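Side-chain contacts in effector protein hopAB3 (Pseudomonas syringae pv. maculicola, PDB 3TJY), which is a secreted virulence effector that binds the host kinase Pto, triggering Pto- and Prf-dependent immunity in tomato and promoting disease in susceptible plants: residues A7-I10 with V11-V15; I24-M27 with F28-M31; M37-S40 with R41-N45; L65-A68 with L69-L73. All blocks are in the same frame, centred on the assembly; numbering follows the deposited sequence. Where two conformers were deposited one is given.

Overall arrangement
The four contacts follow one another along the chain, each a local one, in a single small helical-bundle domain, the Pto-binding part of the effector. Contact 1 is on helix 3-16, contact 2 on helix 21-32, contact 3 at the start of helix 41-50 and contact 4 on helix 64-77. Contact 2 touches all the others: I24 meets L14, M27 and M31 meet the 37-40 loop, and F28 packs on L69. Contact 1 also meets contact 4, where A7 lies against A68. Contacts 3 and 4 are the farthest apart, their centres about 17 Å from each other on opposite sides of the chain's centre. The helices thus share one core, consistent with a compact host-recognition module.

Contact 1: A7-I10 with V11-V15; sequences ANRI and VQQLV
On helix 3-16, the first helix of the bundle, R9 meets Q12 and Q13 one turn further on. The R9 NH2 to Q12 OE1 hydrogen bond is 2.8 Å long, with an N-H...O angle of 150°. It is not made to a lone pair: the donor stands above the amide plane of Q12, 80° out of it, and the two flat groups are steeply turned against each other. Q12 OE1 also lies 3.0 Å from R9 CD, against the aliphatic part of the arginine. The arginine chain is bent at chi2, which turns the guanidinium along the helix toward Q12.

Q13 meets the same guanidinium differently. Its amide lies over one face, tilted by only 16°, in an offset stack whose nearest side-chain pair is R9 NE and Q13 CD at 3.7 Å. The Q13 amide is itself bonded to helix 41-50, OE1 to H50 NE2 and NE2 to Q49 OE1, which probably holds the plane against which R9 stacks.

These are i to i+3 and i to i+4 contacts of a regular alpha-helix, and the backbone bonds agree: Q13 N to R9 O is 2.8 Å, and L14 N to I10 O is also 2.8 Å. On the buried side, I10 and L14 run side by side in the same direction, with I10 CG2 4.0 Å from L14 CD1. I10 continues onto L65 and L69 of helix 64-77, while L14 packs on I24 of helix 21-32 and on V46 and F47 of helix 41-50.

Contact 2: I24-M27 with F28-M31; sequences IRTM and FRNM. With SO4 (sulfate ion), chain B; SO4 (sulfate ion), chain D.
Ionic hydrogen bonds dominate this turn of helix 21-32, where R25 and R29 converge on one sulfate ion, probably from the crystallisation liquor. R25 NE gives a bond of 2.8 Å to O2 of the chain B sulfate, and R29 NH2 reaches that same oxygen at 2.9 Å. R29 NE takes O3 of this ion at 2.7 Å, with an N-H...O angle of 160°. The extended R25 chain also carries its NH2 to O1 of the chain D sulfate, 3.1 Å away and almost straight at 178°. Both ions lie at the edge of the R25 guanidinium. R29 is bent at chi3, which turns its guanidinium back toward R25; the two planes are 70° apart, and the shared anion probably offsets their like charges.

Water-mediated bonding ties T26 to R29: one water lies 2.8 Å from T26 OG1 and accepts from R29 NH1 at 3.0 Å. T26 OG1 also bonds to A22 O in the preceding turn.

In van der Waals contact, the T26 methyl CG2 lies beside N30 ND2 at 4.0 Å. Among the backbone bonds, F28 N reaches I24 O at 2.8 Å.

Among its neighbours, helix 21-32 faces helix 64-77 through F28 on L69 and the R25 to D77 salt bridge, and helix 41-50 through I24 and F28 on F47.

Contact 3: M37-S40 with R41-N45; sequences MILS and RAEQN
A chi1 of 71° places S40 OG between its backbone N and carbonyl carbon, facing the first turn of helix 41-50, while E43 turns its CG away from its carbonyl carbon (chi1 -63°) and runs extended back toward S40. Two reciprocal bonds follow. E43 N donates to S40 OG at 3.0 Å, and S40 N donates to E43 OE1 at 3.0 Å with an N-H...O angle of 171°. Straight as it is at the hydrogen, the second bond meets OE1 from above the carboxylate plane. A water donates to E43 OE1 at 2.8 Å and also to I38 O, tying the carboxylate to the incoming loop. S40 O starts the regular series, accepting from Q44 N at 2.8 Å.

Just before the cap, L39 crosses E43 at a slant: its CD2 is 3.8 Å from E43 OE1, and its CD1 lies 3.7 Å from Q44 CA. L39 also packs on I24 of helix 21-32 and on F47 further along helix 41-50, tying the loop to both.

S40 is thus the N-cap, and its paired bonds with E43 make a capping box, which supplies side-chain partners to N-H groups at a helix start, where no preceding turn offers carbonyls.

Contact 4: L65-A68 with L69-L73; sequences LAIA and LREAL
I67 and E71 lie side by side and point the same way, one turn apart on helix 64-77. The methyl CG2 of I67 sits beside the carboxylate, with E71 OE2 at 3.4 Å and E71 CD at 3.9 Å, so the nearest pairing is an apolar branch against a carboxylate oxygen rather than a bond. In I67 a chi1 of -68° sets CG1 anti to the carbonyl carbon, which puts CG2 anti to the backbone N and beside E71. E71 has its CG turned away from its carbonyl carbon (chi1 -69°) and continues extended, so the chain leans back over the preceding turn; its CG comes within 3.3 Å of I67 O.

On the other faces, the side chains meet the backbone of the previous turn instead of one another. L69 rests its CB 3.4 Å from L65 O before its isobutyl group turns into the core, and A72 CB approaches A68 O, also at 3.4 Å. Along this length the alpha-helical ladder is regular: L69 N bonds to L65 O at 2.8 Å, and E71 N to I67 O at 3.0 Å with an N-H...O angle of 164°.

At A68 helix 3-16 comes close, with A7 against it, while L69 meets V11 of that helix. On another side A66 packs on F28 of helix 21-32, where R70 also lies against R29 and L32. L69 further touches F47 of helix 41-50, and L65 touches H50, so this last helix packs against all three longer helices that precede it.

Contact 1: A7-I10 with V11-V15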
loop_
_atom_site.group_PDB
_atom_site.type_symbol
_atom_site.label_atom_id
_atom_site.label_comp_id
_atom_site.label_asym_id
_atom_site.label_seq_id
_atom_site.Cartn_x
_atom_site.Cartn_y
_atom_site.Cartn_z
ATOM N N ALA A 7 -4.526 1.945 7.407
ATOM C CA ALA A 7 -3.339 2.296 6.629
ATOM C C ALA A 7 -2.083 2.195 7.473
ATOM O O ALA A 7 -1.029 1.775 6.986
ATOM C CB ALA A 7 -3.484 3.699 6.044
ATOM N N ASN A 8 -2.180 2.582 8.742
ATOM C CA ASN A 8 -1.016 2.469 9.631
ATOM C C ASN A 8 -0.598 1.026 9.863
ATOM O O ASN A 8 0.595 0.735 10.002
ATOM C CB ASN A 8 -1.302 3.140 10.977
ATOM C CG ASN A 8 -1.387 4.638 10.866
ATOM O OD1 ASN A 8 -0.797 5.245 9.968
ATOM N ND2 ASN A 8 -2.109 5.253 11.801
ATOM N N ARG A 9 -1.590 0.134 9.948
ATOM C CA ARG A 9 -1.340 -1.300 10.064
ATOM C C ARG A 9 -0.658 -1.830 8.790
ATOM O O ARG A 9 0.240 -2.671 8.860
ATOM C CB ARG A 9 -2.657 -2.045 10.327
ATOM C CG ARG A 9 -2.573 -3.557 10.264
ATOM C CD ARG A 9 -1.607 -4.104 11.305
ATOM N NE ARG A 9 -1.836 -5.521 11.577
ATOM C CZ ARG A 9 -0.963 -6.306 12.199
ATOM N NH1 ARG A 9 -1.247 -7.586 12.412
ATOM N NH2 ARG A 9 0.199 -5.813 12.601
ATOM N N ILE A 10 -1.073 -1.332 7.627
ATOM C CA ILE A 10 -0.410 -1.718 6.379
ATOM C C ILE A 10 1.070 -1.340 6.456
ATOM O O ILE A 10 1.943 -2.152 6.163
ATOM C CB ILE A 10 -1.085 -1.071 5.138
ATOM C CG1 ILE A 10 -2.516 -1.591 4.983
ATOM C CG2 ILE A 10 -0.318 -1.408 3.868
ATOM C CD1 ILE A 10 -3.354 -0.803 3.911
ATOM N N VAL A 11 1.351 -0.098 6.832
ATOM C CA VAL A 11 2.733 0.340 6.936
ATOM C C VAL A 11 3.496 -0.521 7.944
ATOM O O VAL A 11 4.602 -0.953 7.667
ATOM C CB VAL A 11 2.815 1.834 7.272
ATOM C CG1 VAL A 11 4.264 2.260 7.589
ATOM C CG2 VAL A 11 2.238 2.648 6.110
ATOM N N GLN A 12 2.896 -0.759 9.111
ATOM C CA GLN A 12 3.496 -1.626 10.125
ATOM C C GLN A 12 3.843 -2.999 9.569
ATOM O O GLN A 12 4.925 -3.531 9.822
ATOM C CB GLN A 12 2.503 -1.827 11.284
ATOM C CG GLN A 12 2.915 -2.888 12.297
ATOM C CD GLN A 12 1.840 -3.106 13.367
ATOM O OE1 GLN A 12 0.641 -3.064 13.075
ATOM N NE2 GLN A 12 2.270 -3.333 14.607
ATOM N N GLN A 13 2.877 -3.602 8.879
ATOM C CA GLN A 13 3.084 -4.929 8.320
ATOM C C GLN A 13 4.146 -4.933 7.218
ATOM O O GLN A 13 4.898 -5.909 7.081
ATOM C CB GLN A 13 1.774 -5.479 7.793
ATOM C CG GLN A 13 0.779 -5.849 8.881
ATOM C CD GLN A 13 -0.495 -6.391 8.277
ATOM O OE1 GLN A 13 -1.093 -5.759 7.430
ATOM N NE2 GLN A 13 -0.886 -7.592 8.685
ATOM N N LEU A 14 4.191 -3.871 6.413
ATOM C CA LEU A 14 5.252 -3.752 5.396
ATOM C C LEU A 14 6.639 -3.701 6.039
ATOM O O LEU A 14 7.560 -4.396 5.604
ATOM C CB LEU A 14 5.033 -2.508 4.524
ATOM C CG LEU A 14 3.878 -2.633 3.528
ATOM C CD1 LEU A 14 3.537 -1.282 2.902
ATOM C CD2 LEU A 14 4.186 -3.677 2.460
ATOM N N VAL A 15 6.780 -2.888 7.079
ATOM C CA VAL A 15 8.056 -2.830 7.794
ATOM C C VAL A 15 8.423 -4.209 8.357
ATOM O O VAL A 15 9.564 -4.668 8.217
ATOM C CB VAL A 15 8.042 -1.777 8.918
ATOM C CG1 VAL A 15 9.377 -1.782 9.631
ATOM C CG2 VAL A 15 7.760 -0.386 8.357
#

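Contact 2: I24-M27 with F28-M31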
loop_
_atom_site.group_PDB
_atom_site.type_symbol
_atom_site.label_atom_id
_atom_site.label_comp_id
_atom_site.label_asym_id
_atom_site.label_seq_id
_atom_site.Cartn_x
_atom_site.Cartn_y
_atom_site.Cartn_z
ATOM N N ILE A 24 8.144 1.363 -1.616
ATOM C CA ILE A 24 6.718 1.078 -1.628
ATOM C C ILE A 24 5.948 2.353 -1.980
ATOM O O ILE A 24 4.996 2.314 -2.751
ATOM C CB ILE A 24 6.214 0.532 -0.282
ATOM C CG1 ILE A 24 6.893 -0.800 0.045
ATOM C CG2 ILE A 24 4.711 0.316 -0.339
ATOM C CD1 ILE A 24 6.673 -1.905 -1.023
ATOM N N ARG A 25 6.390 3.489 -1.446
ATOM C CA ARG A 25 5.733 4.764 -1.752
ATOM C C ARG A 25 5.698 5.027 -3.259
ATOM O O ARG A 25 4.664 5.385 -3.818
ATOM C CB ARG A 25 6.418 5.925 -1.021
ATOM C CG ARG A 25 5.736 7.266 -1.243
ATOM C CD ARG A 25 6.449 8.383 -0.494
ATOM N NE ARG A 25 5.904 9.689 -0.856
ATOM C CZ ARG A 25 6.523 10.837 -0.631
ATOM N NH1 ARG A 25 7.716 10.855 -0.049
ATOM N NH2 ARG A 25 5.960 11.972 -1.020
ATOM N N THR A 26 6.833 4.832 -3.918
ATOM C CA THR A 26 6.939 5.047 -5.355
ATOM C C THR A 26 6.059 4.052 -6.122
ATOM O O THR A 26 5.314 4.433 -7.023
ATOM C CB THR A 26 8.400 4.931 -5.792
ATOM O OG1 THR A 26 9.167 5.952 -5.137
ATOM C CG2 THR A 26 8.558 5.084 -7.312
HETATM N N MSE A 27 6.182 2.778 -5.752
HETATM C CA MSE A 27 5.401 1.697 -6.356
HETATM C C MSE A 27 3.910 1.997 -6.284
HETATM O O MSE A 27 3.194 1.887 -7.282
HETATM C CB MSE A 27 5.658 0.374 -5.621
HETATM C CG MSE A 27 7.113 -0.015 -5.499
HETATM SE SE MSE A 27 7.436 -1.731 -6.340
HETATM C CE MSE A 27 7.093 -1.126 -8.170
ATOM N N PHE A 28 3.456 2.365 -5.089
ATOM C CA PHE A 28 2.040 2.577 -4.816
ATOM C C PHE A 28 1.517 3.759 -5.617
ATOM O O PHE A 28 0.410 3.713 -6.128
ATOM C CB PHE A 28 1.777 2.770 -3.333
ATOM C CG PHE A 28 0.318 2.762 -2.974
ATOM C CD1 PHE A 28 -0.457 1.648 -3.223
ATOM C CD2 PHE A 28 -0.274 3.872 -2.393
ATOM C CE1 PHE A 28 -1.809 1.619 -2.876
ATOM C CE2 PHE A 28 -1.620 3.857 -2.038
ATOM C CZ PHE A 28 -2.392 2.725 -2.280
ATOM N N ARG A 29 2.319 4.814 -5.732
ATOM C CA ARG A 29 1.951 5.939 -6.594
ATOM C C ARG A 29 1.695 5.453 -8.019
ATOM O O ARG A 29 0.694 5.804 -8.640
ATOM C CB ARG A 29 3.052 7.003 -6.604
ATOM C CG ARG A 29 2.681 8.260 -7.369
ATOM C CD ARG A 29 3.858 9.233 -7.426
ATOM N NE ARG A 29 4.275 9.595 -6.079
ATOM C CZ ARG A 29 5.478 9.356 -5.570
ATOM N NH1 ARG A 29 6.422 8.790 -6.303
ATOM N NH2 ARG A 29 5.740 9.717 -4.324
ATOM N N ASN A 30 2.610 4.637 -8.529
ATOM C CA ASN A 30 2.480 4.072 -9.868
ATOM C C ASN A 30 1.283 3.127 -9.987
ATOM O O ASN A 30 0.623 3.086 -11.028
ATOM C CB ASN A 30 3.757 3.336 -10.254
ATOM C CG ASN A 30 4.936 4.264 -10.402
ATOM O OD1 ASN A 30 4.774 5.450 -10.703
ATOM N ND2 ASN A 30 6.138 3.728 -10.201
HETATM N N MSE A 31 1.013 2.378 -8.924
HETATM C CA MSE A 31 -0.143 1.477 -8.887
HETATM C C MSE A 31 -1.426 2.273 -9.063
HETATM O O MSE A 31 -2.310 1.893 -9.840
HETATM C CB MSE A 31 -0.188 0.705 -7.567
HETATM C CG MSE A 31 -1.445 -0.139 -7.376
HETATM SE SE MSE A 31 -1.462 -1.752 -8.506
HETATM C CE MSE A 31 -3.286 -2.305 -8.146
HETATM S S SO4 B . 2.829 11.431 -3.001
HETATM O O1 SO4 B . 1.453 11.250 -2.577
HETATM O O2 SO4 B . 3.683 10.431 -2.375
HETATM O O3 SO4 B . 2.879 11.273 -4.449
HETATM O O4 SO4 B . 3.276 12.759 -2.604
HETATM S S SO4 D . 8.734 14.244 -0.464
HETATM O O1 SO4 D . 7.331 14.658 -0.448
HETATM O O2 SO4 D . 9.074 13.587 0.798
HETATM O O3 SO4 D . 8.952 13.318 -1.574
HETATM O O4 SO4 D . 9.594 15.412 -0.649
HETATM O O HOH W 1 9.437 8.462 -6.379
#

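Contact 3: M37-S40 with R41-N45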
loop_
_atom_site.group_PDB
_atom_site.type_symbol
_atom_site.label_atom_id
_atom_site.label_comp_id
_atom_site.label_asym_id
_atom_site.label_seq_id
_atom_site.Cartn_x
_atom_site.Cartn_y
_atom_site.Cartn_z
HETATM N N MSE A 37 2.516 -3.262 -9.366
HETATM C CA MSE A 37 3.666 -3.179 -8.479
HETATM C C MSE A 37 4.519 -4.438 -8.585
HETATM O O MSE A 37 4.007 -5.536 -8.797
HETATM C CB MSE A 37 3.224 -2.964 -7.033
HETATM C CG MSE A 37 2.508 -1.648 -6.794
HETATM SE SE MSE A 37 2.032 -1.469 -4.929
HETATM C CE MSE A 37 0.496 -2.529 -4.909
ATOM N N ILE A 38 5.825 -4.257 -8.435
ATOM C CA ILE A 38 6.780 -5.352 -8.387
ATOM C C ILE A 38 7.118 -5.635 -6.931
ATOM O O ILE A 38 7.978 -4.977 -6.342
ATOM C CB ILE A 38 8.059 -4.985 -9.146
ATOM C CG1 ILE A 38 7.730 -4.698 -10.613
ATOM C CG2 ILE A 38 9.085 -6.107 -9.039
ATOM C CD1 ILE A 38 8.940 -4.526 -11.486
ATOM N N LEU A 39 6.427 -6.605 -6.344
ATOM C CA LEU A 39 6.523 -6.831 -4.906
ATOM C C LEU A 39 7.161 -8.156 -4.567
ATOM O O LEU A 39 7.060 -9.114 -5.341
ATOM C CB LEU A 39 5.130 -6.793 -4.276
ATOM C CG LEU A 39 4.328 -5.508 -4.455
ATOM C CD1 LEU A 39 2.910 -5.712 -3.906
ATOM C CD2 LEU A 39 5.036 -4.328 -3.779
ATOM N N SER A 40 7.802 -8.222 -3.403
ATOM C CA SER A 40 8.239 -9.510 -2.876
ATOM C C SER A 40 6.995 -10.302 -2.500
ATOM O O SER A 40 5.918 -9.727 -2.336
ATOM C CB SER A 40 9.130 -9.333 -1.649
ATOM O OG SER A 40 8.365 -8.897 -0.542
ATOM N N ARG A 41 7.122 -11.618 -2.377
ATOM C CA ARG A 41 5.969 -12.409 -1.951
ATOM C C ARG A 41 5.391 -11.870 -0.648
ATOM O O ARG A 41 4.172 -11.758 -0.502
ATOM C CB ARG A 41 6.328 -13.893 -1.809
ATOM C CG ARG A 41 5.166 -14.775 -1.318
ATOM C CD ARG A 41 4.061 -14.941 -2.381
ATOM N NE ARG A 41 4.563 -15.548 -3.616
ATOM C CZ ARG A 41 4.429 -16.832 -3.953
ATOM N NH1 ARG A 41 3.790 -17.683 -3.158
ATOM N NH2 ARG A 41 4.934 -17.262 -5.099
ATOM N N ALA A 42 6.266 -11.517 0.293
ATOM C CA ALA A 42 5.835 -10.994 1.594
ATOM C C ALA A 42 5.094 -9.667 1.490
ATOM O O ALA A 42 4.075 -9.461 2.165
ATOM C CB ALA A 42 7.056 -10.854 2.542
ATOM N N GLU A 43 5.610 -8.757 0.665
ATOM C CA GLU A 43 4.948 -7.481 0.405
ATOM C C GLU A 43 3.609 -7.654 -0.308
ATOM O O GLU A 43 2.638 -6.986 0.041
ATOM C CB GLU A 43 5.850 -6.564 -0.417
ATOM C CG GLU A 43 7.131 -6.188 0.310
ATOM C CD GLU A 43 8.187 -5.605 -0.606
ATOM O OE1 GLU A 43 8.034 -5.706 -1.850
ATOM O OE2 GLU A 43 9.180 -5.054 -0.072
ATOM N N GLN A 44 3.559 -8.525 -1.314
ATOM C CA GLN A 44 2.272 -8.821 -1.963
ATOM C C GLN A 44 1.253 -9.319 -0.941
ATOM O O GLN A 44 0.094 -8.896 -0.945
ATOM C CB GLN A 44 2.420 -9.892 -3.036
ATOM C CG GLN A 44 1.057 -10.459 -3.500
ATOM C CD GLN A 44 1.201 -11.617 -4.475
ATOM O OE1 GLN A 44 1.220 -12.796 -4.080
ATOM N NE2 GLN A 44 1.291 -11.295 -5.763
ATOM N N ASN A 45 1.667 -10.231 -0.074
ATOM C CA ASN A 45 0.720 -10.766 0.903
ATOM C C ASN A 45 0.163 -9.690 1.845
ATOM O O ASN A 45 -1.012 -9.739 2.223
ATOM C CB ASN A 45 1.314 -11.957 1.662
ATOM C CG ASN A 45 1.379 -13.213 0.806
ATOM O OD1 ASN A 45 1.040 -13.189 -0.381
ATOM N ND2 ASN A 45 1.819 -14.315 1.403
HETATM O O HOH W 2 9.672 -4.745 -3.924
#

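Contact 4: L65-A68 with L69-L73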
loop_
_atom_site.group_PDB
_atom_site.type_symbol
_atom_site.label_atom_id
_atom_site.label_comp_id
_atom_site.label_asym_id
_atom_site.label_seq_id
_atom_site.Cartn_x
_atom_site.Cartn_y
_atom_site.Cartn_z
ATOM N N LEU A 65 -9.195 4.028 1.805
ATOM C CA LEU A 65 -7.992 3.324 2.242
ATOM C C LEU A 65 -6.803 3.696 1.377
ATOM O O LEU A 65 -5.699 3.880 1.888
ATOM C CB LEU A 65 -8.211 1.803 2.248
ATOM C CG LEU A 65 -7.021 1.004 2.791
ATOM C CD1 LEU A 65 -6.735 1.363 4.268
ATOM C CD2 LEU A 65 -7.306 -0.499 2.666
ATOM N N ALA A 66 -7.003 3.810 0.067
ATOM C CA ALA A 66 -5.884 4.191 -0.793
ATOM C C ALA A 66 -5.386 5.585 -0.449
ATOM O O ALA A 66 -4.178 5.844 -0.465
ATOM C CB ALA A 66 -6.273 4.107 -2.263
ATOM N N ILE A 67 -6.313 6.496 -0.149
ATOM C CA ILE A 67 -5.925 7.846 0.237
ATOM C C ILE A 67 -5.148 7.799 1.547
ATOM O O ILE A 67 -4.087 8.417 1.676
ATOM C CB ILE A 67 -7.162 8.759 0.397
ATOM C CG1 ILE A 67 -7.822 8.994 -0.950
ATOM C CG2 ILE A 67 -6.781 10.087 1.045
ATOM C CD1 ILE A 67 -9.196 9.664 -0.869
ATOM N N ALA A 68 -5.681 7.083 2.531
ATOM C CA ALA A 68 -5.013 7.001 3.832
ATOM C C ALA A 68 -3.639 6.365 3.708
ATOM O O ALA A 68 -2.706 6.782 4.379
ATOM C CB ALA A 68 -5.876 6.225 4.848
ATOM N N LEU A 69 -3.501 5.358 2.855
ATOM C CA LEU A 69 -2.197 4.722 2.697
ATOM C C LEU A 69 -1.194 5.643 2.009
ATOM O O LEU A 69 -0.014 5.709 2.400
ATOM C CB LEU A 69 -2.316 3.377 1.945
ATOM C CG LEU A 69 -0.974 2.647 1.800
ATOM C CD1 LEU A 69 -0.361 2.360 3.172
ATOM C CD2 LEU A 69 -1.164 1.335 1.029
ATOM N N ARG A 70 -1.629 6.362 0.982
ATOM C CA ARG A 70 -0.720 7.304 0.338
ATOM C C ARG A 70 -0.247 8.346 1.356
ATOM O O ARG A 70 0.940 8.714 1.388
ATOM C CB ARG A 70 -1.387 7.976 -0.861
ATOM C CG ARG A 70 -0.394 8.563 -1.828
ATOM C CD ARG A 70 -0.963 9.790 -2.505
ATOM N NE ARG A 70 -1.136 9.658 -3.947
ATOM C CZ ARG A 70 -0.289 9.059 -4.779
ATOM N NH1 ARG A 70 0.838 8.492 -4.338
ATOM N NH2 ARG A 70 -0.588 9.023 -6.071
ATOM N N GLU A 71 -1.172 8.829 2.185
ATOM C CA GLU A 71 -0.801 9.796 3.219
ATOM C C GLU A 71 0.210 9.206 4.184
ATOM O O GLU A 71 1.189 9.867 4.554
ATOM C CB GLU A 71 -2.039 10.261 3.995
ATOM C CG GLU A 71 -2.965 11.112 3.142
ATOM C CD GLU A 71 -4.297 11.376 3.829
ATOM O OE1 GLU A 71 -4.518 10.816 4.934
ATOM O OE2 GLU A 71 -5.103 12.130 3.248
ATOM N N ALA A 72 -0.039 7.969 4.610
ATOM C CA ALA A 72 0.830 7.321 5.587
ATOM C C ALA A 72 2.225 7.046 5.030
ATOM O O ALA A 72 3.226 7.222 5.733
ATOM C CB ALA A 72 0.186 6.030 6.079
ATOM N N LEU A 73 2.296 6.580 3.783
ATOM C CA LEU A 73 3.600 6.338 3.170
ATOM C C LEU A 73 4.369 7.623 2.994
ATOM O O LEU A 73 5.582 7.664 3.189
ATOM C CB LEU A 73 3.441 5.622 1.812
ATOM C CG LEU A 73 2.978 4.177 1.944
ATOM C CD1 LEU A 73 2.520 3.675 0.577
ATOM C CD2 LEU A 73 4.091 3.286 2.512
#